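Local coordinates for protein hydrazine synthase alpha subunit (Candidatus Kuenenia stuttgartiensis, PDB 5C2V) that catalyses the condensation of hydroxylamine with ammonia to give hydrazine, the second half-reaction of the hydrazine synthase complex, and carries two c-type hemes, at residues D[429-434]-D[527-532]; D[507-510]-D[516-519]; D[435-440]-D[457-462]; D[464-469]-D[520-525]. One frame throughout, in Å; residues are numbered along the deposited sequence.

The four contacts lie in and around the middle domain beside the heme held by Cys556 and Cys559. Interactions 1, 2 and 4 join two neighbouring sheets: strands 428-433 and 517-522 belong to one, strands 461-467, 503-510 and 527-532 to the other. Along the chain, interaction 1 spans all the rest; interaction 3 closes before interactions 2 and 4 open, and interaction 2 falls within the span of interaction 4. Centres of interactions 1 and 2 are about 6 Å apart, those of interactions 3 and 4 about 21 Å. Interaction 3 joins the loop after strand 428-433 to the residues just ahead of strand 461-467. Together they hold the two sheets and the loop against each other next to the heme.

Interaction 1: residues D[429-434]-D[527-532]; sequences GTWICF and YYMQIL. With HEC (heme c), chain B.
Trp431 meets both Met529 and Tyr527, bridging strands 428-433 and 527-532, which belong to different sheets. The sulfur contact is a Met-aromatic one: Met529 SD stands over one face of the indole, 4.3 Å from the centroid of the six-membered ring and shifted toward the rim. Bends at chi2 and chi3 of Met529 also carry SD to the heme, 3.5 Å from HEC CHC. The aromatic contact pairs Tyr527 with Trp431, the rings inclined at 29° and displaced so far that they hardly overlap; the closest approach is Tyr527 OH to Trp431 CD1 at 3.6 Å. Carbon contacts with the heme come from Trp431 CE3, 3.6 Å from HEC CBB, and from Ile531 CG2, 3.9 Å from HEC CAC. No hydrogen bond joins the two segments; the buried indole N-H is satisfied by Gln521 of strand 517-522, which, with Met529 over one face, should limit the rotation of the ring. Cys556 and Cys559 bind this pentacoordinated heme covalently, and Tyr564 is its axial ligand. Trp431, Met529 and Ile531 therefore offer the porphyrin periphery an apolar, polarisable wall of sulfur and carbon, consistent with van der Waals rather than polar contact.

Interaction 2: residues D[507-510]-D[516-519]; sequences GYQY and STVT
With chi1 at -173°, Thr517 turns its OG1 away from its own backbone N and out toward Tyr510, while Gln509, bent at chi2, folds its amide across Thr519. The hydroxyl of Thr517 donates to Tyr510 O at 2.9 Å. It approaches the carbonyl at a C=O...donor angle of 144° and from a position tilted out of the carbonyl plane. Gln509 makes the broader contact. Its CG lies 3.6 Å from Val518 O and equally near Thr519 CB, and the side chain crosses that of Thr519 at a slant. Gln509 NE2 comes within 3.0 Å of Thr519 OG1. Thr519 OG1 is hydrogen-bonded to Pro591 O, and Gln509 NE2 makes a weak hydrogen bond to Phe592 O. Strands 503-510 and 517-522 are consecutive, joined by a short loop, yet they do not pair as a hairpin. Each belongs to a different sheet and they face one another through side chains, as in a beta arch, with segment axes 7.1 Å apart at closest and directions 137° apart. Gln509 is bonded through its backbone to Val462 of strand 461-467, whereas Thr517 and Thr519 are bonded to Cys433 and Trp431 of strand 428-433. The side chain of Thr517 also rests against Trp431 and Thr436, near the heme. Val518, whose CB points away from strand 503-510, packs instead on Ile432 and Ala576.

Interaction 3: residues D[435-440]-D[457-462]; sequences DTTLSD and GDIKAV
The loop leaving strand 428-433 beside the covalently bound heme of the middle domain sets Thr436 and Thr437 against Ile459, just ahead of strand 461-467. Ile459 engages each threonine with a different branch. Its CG1 lies 3.7 Å from Thr437 CG2, the two side chains passing alongside with reversed headings, and its CG2 lies 3.9 Å from Thr436 OG1. That hydroxyl faces a methyl group here, but is hydrogen-bonded to Gly515 O. For Thr437, chi1 of 74° puts OG1 between the backbone N and carbonyl carbon, which leaves CG2 for Ile459 and lets the hydroxyl turn back to Asp435. There, Thr437 OG1 donates to Asp435 OD1 at 3.1 Å, on the syn side and 30° out of the carboxylate plane; the backbone N of Thr437 adds a weak bond to the same OD1, in the manner of an Asx turn. The two bonds, one of them weak, may steady the bend at the start of the loop. The contact joins the segment that follows a heme-wall strand to the lead-in of the four-stranded antiparallel sheet, and Ile531 of strand 527-532 touches both Thr436 and Ile459. On the other arm, Lys460 NZ gives a bond of 2.8 Å to Gly457 O, in the carbonyl plane, a bond that spans the bend ahead of the strand. Farther along the loop, Asp440 OD1 is hydrogen-bonded to ND1 of His560, a ligand of the zinc ion together with Cys276.

Interaction 4: residues D[464-469]-D[520-525]; sequences IIQGYQ and SQLSDV
The backbones of Ile464 and Gln521 stay apart, their CA atoms separated by 9.0 Å, as do those of Gln466 and Val525, with CA atoms 7.2 Å apart; no hydrogen bond joins the segments, and side chains make the contact. Strand 461-467 belongs to a four-stranded antiparallel sheet and strand 517-522 to the small mixed sheet that faces it in the middle domain; this contact lies at the far end of that interface from the loop 435-440. The first pair is carbon against amide oxygen. Gln521 OE1 lies 3.3 Å from Ile464 CG2 and 3.5 Å from Ile464 CD1, the two chains meeting at a slant. That oxygen is not left to the hydrocarbon, for it accepts the indole N-H of Trp431. Ile464 packs further on Tyr527 and Ile506, which makes it part of the apolar core between the sheets. Gln466 behaves differently. Its chi1 of 179° and its extended chain carry the amide straight across to the turn where strand 517-522 ends. There it crosses both Leu522 and Val525 at about a right angle. Gln466 OE1 comes within 3.5 Å of Leu522 CD1, while Gln641 supplies the hydrogen bond that satisfies this oxygen. Asp524, inside the turn, has a salt bridge to Arg549. Beyond it, Val525 offers the flank of its side chain to the amide nitrogen, with Gln466 NE2 3.6 Å from Val525 CB and 3.7 Å from Val525 CG1.

Interaction 1: residues D[429-434]-D[527-532]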
loop_
_atom_site.group_PDB
_atom_site.type_symbol
_atom_site.label_atom_id
_atom_site.label_comp_id
_atom_site.label_asym_id
_atom_site.label_seq_id
_atom_site.Cartn_x
_atom_site.Cartn_y
_atom_site.Cartn_z
ATOM N N GLY D 429 15.968 32.239 -11.856
ATOM C CA GLY D 429 14.568 32.283 -12.243
ATOM C C GLY D 429 13.691 32.447 -11.015
ATOM O O GLY D 429 14.201 32.683 -9.925
ATOM N N THR D 430 12.376 32.340 -11.181
ATOM C CA THR D 430 11.463 32.572 -10.061
ATOM C C THR D 430 10.366 31.517 -9.906
ATOM O O THR D 430 10.057 30.768 -10.835
ATOM C CB THR D 430 10.773 33.949 -10.182
ATOM O OG1 THR D 430 10.106 34.043 -11.447
ATOM C CG2 THR D 430 11.788 35.077 -10.064
ATOM N N TRP D 431 9.770 31.459 -8.719
ATOM C CA TRP D 431 8.560 30.661 -8.554
ATOM C C TRP D 431 7.653 31.236 -7.473
ATOM O O TRP D 431 8.115 31.887 -6.532
ATOM C CB TRP D 431 8.899 29.194 -8.253
ATOM C CG TRP D 431 9.526 28.934 -6.918
ATOM C CD1 TRP D 431 10.858 28.819 -6.647
ATOM C CD2 TRP D 431 8.845 28.726 -5.674
ATOM N NE1 TRP D 431 11.049 28.564 -5.311
ATOM C CE2 TRP D 431 9.828 28.504 -4.691
ATOM C CE3 TRP D 431 7.498 28.713 -5.296
ATOM C CZ2 TRP D 431 9.509 28.272 -3.355
ATOM C CZ3 TRP D 431 7.183 28.483 -3.969
ATOM C CH2 TRP D 431 8.183 28.265 -3.015
ATOM N N ILE D 432 6.354 30.999 -7.633
ATOM C CA ILE D 432 5.346 31.551 -6.743
ATOM C C ILE D 432 4.190 30.576 -6.492
ATOM O O ILE D 432 3.655 29.952 -7.419
ATOM C CB ILE D 432 4.789 32.882 -7.305
ATOM C CG1 ILE D 432 3.596 33.372 -6.483
ATOM C CG2 ILE D 432 4.409 32.732 -8.769
ATOM C CD1 ILE D 432 3.040 34.699 -6.948
ATOM N N CYS D 433 3.824 30.452 -5.221
ATOM C CA CYS D 433 2.658 29.687 -4.808
ATOM C C CYS D 433 1.632 30.632 -4.195
ATOM O O CYS D 433 1.959 31.428 -3.312
ATOM C CB CYS D 433 3.046 28.596 -3.809
ATOM S SG CYS D 433 1.678 27.525 -3.307
ATOM N N PHE D 434 0.395 30.542 -4.668
ATOM C CA PHE D 434 -0.659 31.452 -4.234
ATOM C C PHE D 434 -1.140 31.133 -2.821
ATOM O O PHE D 434 -1.391 32.037 -2.028
ATOM C CB PHE D 434 -1.825 31.409 -5.221
ATOM C CG PHE D 434 -1.432 31.748 -6.630
ATOM C CD1 PHE D 434 -0.601 32.827 -6.891
ATOM C CD2 PHE D 434 -1.878 30.981 -7.694
ATOM C CE1 PHE D 434 -0.232 33.141 -8.185
ATOM C CE2 PHE D 434 -1.509 31.289 -8.991
ATOM C CZ PHE D 434 -0.686 32.370 -9.236
ATOM N N TYR D 527 15.575 20.987 -7.570
ATOM C CA TYR D 527 15.231 21.520 -6.256
ATOM C C TYR D 527 13.810 21.158 -5.831
ATOM O O TYR D 527 12.992 20.749 -6.654
ATOM C CB TYR D 527 15.400 23.043 -6.235
ATOM C CG TYR D 527 14.259 23.804 -6.879
ATOM C CD1 TYR D 527 14.212 23.988 -8.254
ATOM C CD2 TYR D 527 13.234 24.343 -6.110
ATOM C CE1 TYR D 527 13.171 24.678 -8.849
ATOM C CE2 TYR D 527 12.190 25.036 -6.695
ATOM C CZ TYR D 527 12.165 25.202 -8.065
ATOM O OH TYR D 527 11.130 25.892 -8.653
ATOM N N TYR D 528 13.529 21.306 -4.539
ATOM C CA TYR D 528 12.165 21.194 -4.032
ATOM C C TYR D 528 11.973 22.088 -2.806
ATOM O O TYR D 528 12.908 22.762 -2.369
ATOM C CB TYR D 528 11.818 19.738 -3.705
ATOM C CG TYR D 528 12.650 19.113 -2.609
ATOM C CD1 TYR D 528 12.209 19.109 -1.293
ATOM C CD2 TYR D 528 13.869 18.510 -2.894
ATOM C CE1 TYR D 528 12.962 18.533 -0.287
ATOM C CE2 TYR D 528 14.628 17.931 -1.896
ATOM C CZ TYR D 528 14.170 17.946 -0.595
ATOM O OH TYR D 528 14.923 17.371 0.403
ATOM N N MET D 529 10.765 22.088 -2.250
ATOM C CA MET D 529 10.405 23.050 -1.212
ATOM C C MET D 529 9.758 22.412 0.016
ATOM O O MET D 529 9.221 21.306 -0.052
ATOM C CB MET D 529 9.462 24.105 -1.791
ATOM C CG MET D 529 8.195 23.521 -2.402
ATOM S SD MET D 529 7.801 24.247 -4.002
ATOM C CE MET D 529 9.211 23.706 -4.963
ATOM N N GLN D 530 9.816 23.126 1.137
ATOM C CA GLN D 530 9.172 22.700 2.376
ATOM C C GLN D 530 8.483 23.871 3.068
ATOM O O GLN D 530 9.120 24.880 3.360
ATOM C CB GLN D 530 10.190 22.074 3.332
ATOM C CG GLN D 530 10.739 20.731 2.898
ATOM C CD GLN D 530 11.745 20.178 3.888
ATOM O OE1 GLN D 530 12.448 20.932 4.560
ATOM N NE2 GLN D 530 11.811 18.856 3.990
ATOM N N ILE D 531 7.189 23.738 3.344
ATOM C CA ILE D 531 6.474 24.768 4.091
ATOM C C ILE D 531 6.813 24.655 5.580
ATOM O O ILE D 531 6.901 23.554 6.124
ATOM C CB ILE D 531 4.948 24.680 3.877
ATOM C CG1 ILE D 531 4.413 23.306 4.290
ATOM C CG2 ILE D 531 4.602 24.959 2.422
ATOM C CD1 ILE D 531 2.915 23.160 4.116
ATOM N N LEU D 532 7.018 25.795 6.233
ATOM C CA LEU D 532 7.530 25.803 7.602
ATOM C C LEU D 532 6.590 26.490 8.590
ATOM O O LEU D 532 5.904 27.451 8.242
ATOM C CB LEU D 532 8.900 26.486 7.646
ATOM C CG LEU D 532 9.918 26.080 6.578
ATOM C CD1 LEU D 532 11.221 26.845 6.764
ATOM C CD2 LEU D 532 10.166 24.580 6.597
HETATM FE FE HEC B . 4.255 20.319 -5.707
HETATM C CHA HEC B . 4.386 16.904 -6.200
HETATM C CHB HEC B . 5.081 20.807 -8.999
HETATM C CHC HEC B . 4.525 23.716 -5.148
HETATM C CHD HEC B . 3.651 19.842 -2.366
HETATM N NA HEC B . 4.653 19.088 -7.298
HETATM C C1A HEC B . 4.661 17.707 -7.282
HETATM C C2A HEC B . 5.008 17.243 -8.608
HETATM C C3A HEC B . 5.203 18.314 -9.382
HETATM C C4A HEC B . 4.983 19.499 -8.575
HETATM C CMA HEC B . 5.593 18.301 -10.876
HETATM C CAA HEC B . 5.134 15.763 -9.032
HETATM C CBA HEC B . 3.859 15.311 -9.736
HETATM C CGA HEC B . 2.700 15.265 -8.772
HETATM O O1A HEC B . 1.621 15.820 -9.102
HETATM O O2A HEC B . 2.852 14.679 -7.671
HETATM N NB HEC B . 4.853 21.963 -6.837
HETATM C C1B HEC B . 4.874 21.926 -8.220
HETATM C C2B HEC B . 4.630 23.270 -8.704
HETATM C C3B HEC B . 4.483 24.075 -7.651
HETATM C C4B HEC B . 4.617 23.271 -6.450
HETATM C CMB HEC B . 4.565 23.700 -10.185
HETATM C CAB HEC B . 4.203 25.594 -7.722
HETATM C CBB HEC B . 5.411 26.376 -7.158
HETATM N NC HEC B . 4.061 21.561 -4.069
HETATM C C1C HEC B . 4.318 22.919 -4.043
HETATM C C2C HEC B . 4.220 23.368 -2.669
HETATM C C3C HEC B . 4.089 22.286 -1.897
HETATM C C4C HEC B . 3.915 21.135 -2.764
HETATM C CMC HEC B . 4.569 24.786 -2.167
HETATM C CAC HEC B . 4.004 22.291 -0.354
HETATM C CBC HEC B . 5.237 21.569 0.230
HETATM N ND HEC B . 4.060 18.635 -4.474
HETATM C C1D HEC B . 3.782 18.696 -3.113
HETATM C C2D HEC B . 3.651 17.355 -2.593
HETATM C C3D HEC B . 3.877 16.435 -3.798
HETATM C C4D HEC B . 4.128 17.317 -4.913
HETATM C CMD HEC B . 3.341 16.949 -1.136
HETATM C CAD HEC B . 3.858 14.893 -3.828
HETATM C CBD HEC B . 5.028 14.374 -3.001
HETATM C CGD HEC B . 5.009 12.871 -2.988
HETATM O O1D HEC B . 5.783 12.281 -2.194
HETATM O O2D HEC B . 4.219 12.267 -3.760
#

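Interaction 2: residues D[507-510]-D[516-519]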
loop_
_atom_site.group_PDB
_atom_site.type_symbol
_atom_site.label_atom_id
_atom_site.label_comp_id
_atom_site.label_asym_id
_atom_site.label_seq_id
_atom_site.Cartn_x
_atom_site.Cartn_y
_atom_site.Cartn_z
ATOM N N GLY D 507 17.957 27.953 0.060
ATOM C CA GLY D 507 17.722 29.068 0.961
ATOM C C GLY D 507 16.291 29.171 1.440
ATOM O O GLY D 507 15.435 28.409 1.015
ATOM N N TYR D 508 16.025 30.135 2.311
ATOM C CA TYR D 508 14.694 30.283 2.886
ATOM C C TYR D 508 13.978 31.510 2.342
ATOM O O TYR D 508 14.612 32.509 2.008
ATOM C CB TYR D 508 14.775 30.371 4.407
ATOM C CG TYR D 508 15.290 29.123 5.083
ATOM C CD1 TYR D 508 14.411 28.176 5.593
ATOM C CD2 TYR D 508 16.654 28.901 5.233
ATOM C CE1 TYR D 508 14.875 27.041 6.228
ATOM C CE2 TYR D 508 17.127 27.766 5.866
ATOM C CZ TYR D 508 16.232 26.839 6.358
ATOM O OH TYR D 508 16.695 25.706 6.987
ATOM N N GLN D 509 12.653 31.433 2.253
ATOM C CA GLN D 509 11.869 32.587 1.818
ATOM C C GLN D 509 10.606 32.746 2.655
ATOM O O GLN D 509 9.906 31.773 2.913
ATOM C CB GLN D 509 11.505 32.462 0.339
ATOM C CG GLN D 509 10.891 33.722 -0.242
ATOM C CD GLN D 509 11.817 34.917 -0.137
ATOM O OE1 GLN D 509 11.406 36.000 0.278
ATOM N NE2 GLN D 509 13.076 34.725 -0.512
ATOM N N TYR D 510 10.307 33.971 3.074
ATOM C CA TYR D 510 9.152 34.205 3.936
ATOM C C TYR D 510 7.833 33.970 3.203
ATOM O O TYR D 510 7.776 34.005 1.974
ATOM C CB TYR D 510 9.185 35.623 4.518
ATOM C CG TYR D 510 9.114 36.742 3.499
ATOM C CD1 TYR D 510 7.890 37.238 3.064
ATOM C CD2 TYR D 510 10.270 37.318 2.989
ATOM C CE1 TYR D 510 7.821 38.264 2.139
ATOM C CE2 TYR D 510 10.210 38.345 2.065
ATOM C CZ TYR D 510 8.984 38.814 1.643
ATOM O OH TYR D 510 8.919 39.836 0.725
ATOM N N SER D 516 0.599 33.080 0.633
ATOM C CA SER D 516 1.251 33.253 -0.660
ATOM C C SER D 516 2.743 33.517 -0.501
ATOM O O SER D 516 3.161 34.227 0.413
ATOM C CB SER D 516 0.599 34.394 -1.443
ATOM O OG SER D 516 0.719 35.624 -0.751
ATOM N N THR D 517 3.545 32.939 -1.388
ATOM C CA THR D 517 4.984 33.169 -1.361
ATOM C C THR D 517 5.560 33.205 -2.774
ATOM O O THR D 517 5.037 32.566 -3.683
ATOM C CB THR D 517 5.719 32.091 -0.534
ATOM O OG1 THR D 517 7.101 32.445 -0.401
ATOM C CG2 THR D 517 5.607 30.727 -1.197
ATOM N N VAL D 518 6.629 33.971 -2.951
ATOM C CA VAL D 518 7.298 34.079 -4.241
ATOM C C VAL D 518 8.786 34.325 -4.020
ATOM O O VAL D 518 9.171 35.018 -3.078
ATOM C CB VAL D 518 6.687 35.213 -5.104
ATOM C CG1 VAL D 518 6.765 36.548 -4.377
ATOM C CG2 VAL D 518 7.371 35.294 -6.464
ATOM N N THR D 519 9.628 33.747 -4.871
ATOM C CA THR D 519 11.064 33.942 -4.715
ATOM C C THR D 519 11.851 33.810 -6.013
ATOM O O THR D 519 11.385 33.222 -6.995
ATOM C CB THR D 519 11.657 32.946 -3.698
ATOM O OG1 THR D 519 12.939 33.412 -3.261
ATOM C CG2 THR D 519 11.807 31.569 -4.320
#

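Interaction 3: residues D[435-440]-D[457-462]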
loop_
_atom_site.group_PDB
_atom_site.type_symbol
_atom_site.label_atom_id
_atom_site.label_comp_id
_atom_site.label_asym_id
_atom_site.label_seq_id
_atom_site.Cartn_x
_atom_site.Cartn_y
_atom_site.Cartn_z
ATOM N N ASP D 435 -1.289 29.848 -2.513
ATOM C CA ASP D 435 -1.607 29.433 -1.151
ATOM C C ASP D 435 -0.773 28.220 -0.746
ATOM O O ASP D 435 -0.903 27.152 -1.332
ATOM C CB ASP D 435 -3.099 29.124 -1.022
ATOM C CG ASP D 435 -3.542 28.975 0.419
ATOM O OD1 ASP D 435 -2.765 29.348 1.322
ATOM O OD2 ASP D 435 -4.670 28.491 0.647
ATOM N N THR D 436 0.070 28.378 0.270
ATOM C CA THR D 436 0.952 27.290 0.685
ATOM C C THR D 436 0.257 26.327 1.643
ATOM O O THR D 436 0.747 25.225 1.889
ATOM C CB THR D 436 2.235 27.823 1.351
ATOM O OG1 THR D 436 1.900 28.864 2.277
ATOM C CG2 THR D 436 3.187 28.375 0.304
ATOM N N THR D 437 -0.885 26.747 2.175
ATOM C CA THR D 437 -1.643 25.924 3.111
ATOM C C THR D 437 -2.725 25.122 2.395
ATOM O O THR D 437 -3.459 24.355 3.018
ATOM C CB THR D 437 -2.298 26.782 4.208
ATOM O OG1 THR D 437 -3.415 27.493 3.659
ATOM C CG2 THR D 437 -1.297 27.772 4.782
ATOM N N LEU D 438 -2.815 25.304 1.081
ATOM C CA LEU D 438 -3.842 24.649 0.279
ATOM C C LEU D 438 -3.348 23.314 -0.270
ATOM O O LEU D 438 -2.402 23.272 -1.056
ATOM C CB LEU D 438 -4.277 25.565 -0.866
ATOM C CG LEU D 438 -5.363 25.043 -1.807
ATOM C CD1 LEU D 438 -6.687 24.892 -1.076
ATOM C CD2 LEU D 438 -5.509 25.960 -3.010
ATOM N N SER D 439 -3.995 22.226 0.143
ATOM C CA SER D 439 -3.566 20.889 -0.258
ATOM C C SER D 439 -4.713 19.885 -0.303
ATOM O O SER D 439 -5.735 20.064 0.360
ATOM C CB SER D 439 -2.483 20.376 0.695
ATOM O OG SER D 439 -1.959 19.139 0.245
ATOM N N ASP D 440 -4.532 18.829 -1.091
ATOM C CA ASP D 440 -5.477 17.718 -1.113
ATOM C C ASP D 440 -4.994 16.606 -0.186
ATOM O O ASP D 440 -5.637 15.566 -0.052
ATOM C CB ASP D 440 -5.668 17.189 -2.540
ATOM C CG ASP D 440 -4.452 16.437 -3.062
ATOM O OD1 ASP D 440 -3.335 16.652 -2.546
ATOM O OD2 ASP D 440 -4.615 15.629 -4.000
ATOM N N GLY D 457 -1.238 32.108 7.955
ATOM C CA GLY D 457 -0.475 32.690 9.042
ATOM C C GLY D 457 0.305 31.650 9.823
ATOM O O GLY D 457 1.291 31.976 10.483
ATOM N N ASP D 458 -0.128 30.396 9.744
ATOM C CA ASP D 458 0.570 29.310 10.425
ATOM C C ASP D 458 1.869 28.976 9.706
ATOM O O ASP D 458 2.840 28.546 10.329
ATOM C CB ASP D 458 -0.315 28.065 10.521
ATOM C CG ASP D 458 -1.499 28.262 11.445
ATOM O OD1 ASP D 458 -1.363 29.007 12.437
ATOM O OD2 ASP D 458 -2.565 27.669 11.178
ATOM N N ILE D 459 1.886 29.180 8.393
ATOM C CA ILE D 459 3.098 28.949 7.620
ATOM C C ILE D 459 3.874 30.254 7.503
ATOM O O ILE D 459 3.467 31.174 6.794
ATOM C CB ILE D 459 2.780 28.400 6.217
ATOM C CG1 ILE D 459 2.018 27.077 6.324
ATOM C CG2 ILE D 459 4.056 28.222 5.410
ATOM C CD1 ILE D 459 2.773 25.995 7.068
ATOM N N LYS D 460 4.995 30.321 8.211
ATOM C CA LYS D 460 5.808 31.530 8.260
ATOM C C LYS D 460 6.752 31.656 7.071
ATOM O O LYS D 460 6.919 32.739 6.511
ATOM C CB LYS D 460 6.604 31.573 9.562
ATOM C CG LYS D 460 5.738 31.608 10.808
ATOM C CD LYS D 460 4.695 32.709 10.728
ATOM C CE LYS D 460 3.934 32.840 12.036
ATOM N NZ LYS D 460 2.789 33.784 11.915
ATOM N N ALA D 461 7.373 30.544 6.693
ATOM C CA ALA D 461 8.375 30.561 5.636
ATOM C C ALA D 461 8.429 29.241 4.878
ATOM O O ALA D 461 7.645 28.328 5.131
ATOM C CB ALA D 461 9.743 30.890 6.217
ATOM N N VAL D 462 9.364 29.161 3.937
ATOM C CA VAL D 462 9.605 27.950 3.170
ATOM C C VAL D 462 11.102 27.699 3.033
ATOM O O VAL D 462 11.893 28.636 2.852
ATOM C CB VAL D 462 8.970 28.010 1.759
ATOM C CG1 VAL D 462 7.453 27.963 1.846
ATOM C CG2 VAL D 462 9.435 29.247 1.003
#

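Interaction 4: residues D[464-469]-D[520-525]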
loop_
_atom_site.group_PDB
_atom_site.type_symbol
_atom_site.label_atom_id
_atom_site.label_comp_id
_atom_site.label_asym_id
_atom_site.label_seq_id
_atom_site.Cartn_x
_atom_site.Cartn_y
_atom_site.Cartn_z
ATOM N N ILE D 464 14.029 25.946 0.801
ATOM C CA ILE D 464 14.314 25.513 -0.558
ATOM C C ILE D 464 15.629 24.747 -0.595
ATOM O O ILE D 464 16.683 25.267 -0.196
ATOM C CB ILE D 464 14.378 26.698 -1.535
ATOM C CG1 ILE D 464 13.215 27.660 -1.282
ATOM C CG2 ILE D 464 14.365 26.198 -2.971
ATOM C CD1 ILE D 464 13.235 28.886 -2.165
ATOM N N ILE D 465 15.541 23.516 -1.093
ATOM C CA ILE D 465 16.620 22.537 -1.041
ATOM C C ILE D 465 17.064 22.115 -2.440
ATOM O O ILE D 465 16.228 21.841 -3.297
ATOM C CB ILE D 465 16.173 21.280 -0.257
ATOM C CG1 ILE D 465 15.853 21.638 1.196
ATOM C CG2 ILE D 465 17.224 20.182 -0.328
ATOM C CD1 ILE D 465 15.249 20.495 1.984
ATOM N N GLN D 466 18.374 22.058 -2.669
ATOM C CA GLN D 466 18.902 21.592 -3.950
ATOM C C GLN D 466 19.521 20.203 -3.842
ATOM O O GLN D 466 20.426 19.975 -3.039
ATOM C CB GLN D 466 19.943 22.569 -4.496
ATOM C CG GLN D 466 20.562 22.127 -5.815
ATOM C CD GLN D 466 21.646 23.070 -6.297
ATOM O OE1 GLN D 466 21.792 24.180 -5.788
ATOM N NE2 GLN D 466 22.413 22.629 -7.288
ATOM N N GLY D 467 19.024 19.276 -4.654
ATOM C CA GLY D 467 19.573 17.934 -4.706
ATOM C C GLY D 467 20.942 17.870 -5.352
ATOM O O GLY D 467 21.141 18.369 -6.460
ATOM N N TYR D 468 21.891 17.250 -4.658
ATOM C CA TYR D 468 23.224 17.039 -5.207
ATOM C C TYR D 468 23.317 15.659 -5.840
ATOM O O TYR D 468 22.970 14.657 -5.213
ATOM C CB TYR D 468 24.296 17.190 -4.128
ATOM C CG TYR D 468 24.319 18.538 -3.445
ATOM C CD1 TYR D 468 23.858 19.678 -4.092
ATOM C CD2 TYR D 468 24.806 18.670 -2.152
ATOM C CE1 TYR D 468 23.880 20.910 -3.467
ATOM C CE2 TYR D 468 24.831 19.897 -1.520
ATOM C CZ TYR D 468 24.367 21.014 -2.180
ATOM O OH TYR D 468 24.394 22.237 -1.550
ATOM N N GLN D 469 23.780 15.611 -7.083
ATOM C CA GLN D 469 23.972 14.344 -7.769
ATOM C C GLN D 469 25.047 13.538 -7.055
ATOM O O GLN D 469 25.997 14.103 -6.514
ATOM C CB GLN D 469 24.354 14.572 -9.233
ATOM C CG GLN D 469 24.399 13.307 -10.072
ATOM C CD GLN D 469 23.030 12.683 -10.276
ATOM O OE1 GLN D 469 22.317 13.022 -11.220
ATOM N NE2 GLN D 469 22.661 11.761 -9.395
ATOM N N SER D 520 13.051 34.384 -5.993
ATOM C CA SER D 520 14.034 34.210 -7.051
ATOM C C SER D 520 15.125 33.268 -6.556
ATOM O O SER D 520 15.520 33.324 -5.392
ATOM C CB SER D 520 14.635 35.555 -7.468
ATOM O OG SER D 520 13.625 36.486 -7.814
ATOM N N GLN D 521 15.613 32.404 -7.439
ATOM C CA GLN D 521 16.575 31.382 -7.049
ATOM C C GLN D 521 17.344 30.839 -8.246
ATOM O O GLN D 521 17.148 31.282 -9.375
ATOM C CB GLN D 521 15.863 30.235 -6.340
ATOM C CG GLN D 521 14.896 29.492 -7.241
ATOM C CD GLN D 521 14.404 28.203 -6.626
ATOM O OE1 GLN D 521 13.899 28.189 -5.505
ATOM N NE2 GLN D 521 14.561 27.108 -7.356
ATOM N N LEU D 522 18.205 29.860 -7.984
ATOM C CA LEU D 522 19.008 29.222 -9.021
ATOM C C LEU D 522 18.139 28.550 -10.079
ATOM O O LEU D 522 17.017 28.127 -9.801
ATOM C CB LEU D 522 19.955 28.192 -8.403
ATOM C CG LEU D 522 21.058 28.686 -7.470
ATOM C CD1 LEU D 522 21.534 27.557 -6.572
ATOM C CD2 LEU D 522 22.217 29.244 -8.276
ATOM N N SER D 523 18.668 28.458 -11.295
ATOM C CA SER D 523 17.959 27.807 -12.389
ATOM C C SER D 523 18.839 26.725 -13.007
ATOM O O SER D 523 20.046 26.688 -12.766
ATOM C CB SER D 523 17.539 28.828 -13.447
ATOM O OG SER D 523 18.664 29.379 -14.105
ATOM N N ASP D 524 18.219 25.843 -13.788
ATOM C CA ASP D 524 18.895 24.691 -14.389
ATOM C C ASP D 524 19.486 23.758 -13.333
ATOM O O ASP D 524 20.452 23.042 -13.598
ATOM C CB ASP D 524 19.991 25.145 -15.358
ATOM C CG ASP D 524 19.434 25.759 -16.628
ATOM O OD1 ASP D 524 18.318 25.375 -17.038
ATOM O OD2 ASP D 524 20.117 26.619 -17.222
ATOM N N VAL D 525 18.906 23.772 -12.137
ATOM C CA VAL D 525 19.323 22.872 -11.065
ATOM C C VAL D 525 18.100 22.242 -10.399
ATOM O O VAL D 525 17.062 22.889 -10.259
ATOM C CB VAL D 525 20.176 23.602 -10.000
ATOM C CG1 VAL D 525 21.488 24.086 -10.603
ATOM C CG2 VAL D 525 19.405 24.762 -9.392
#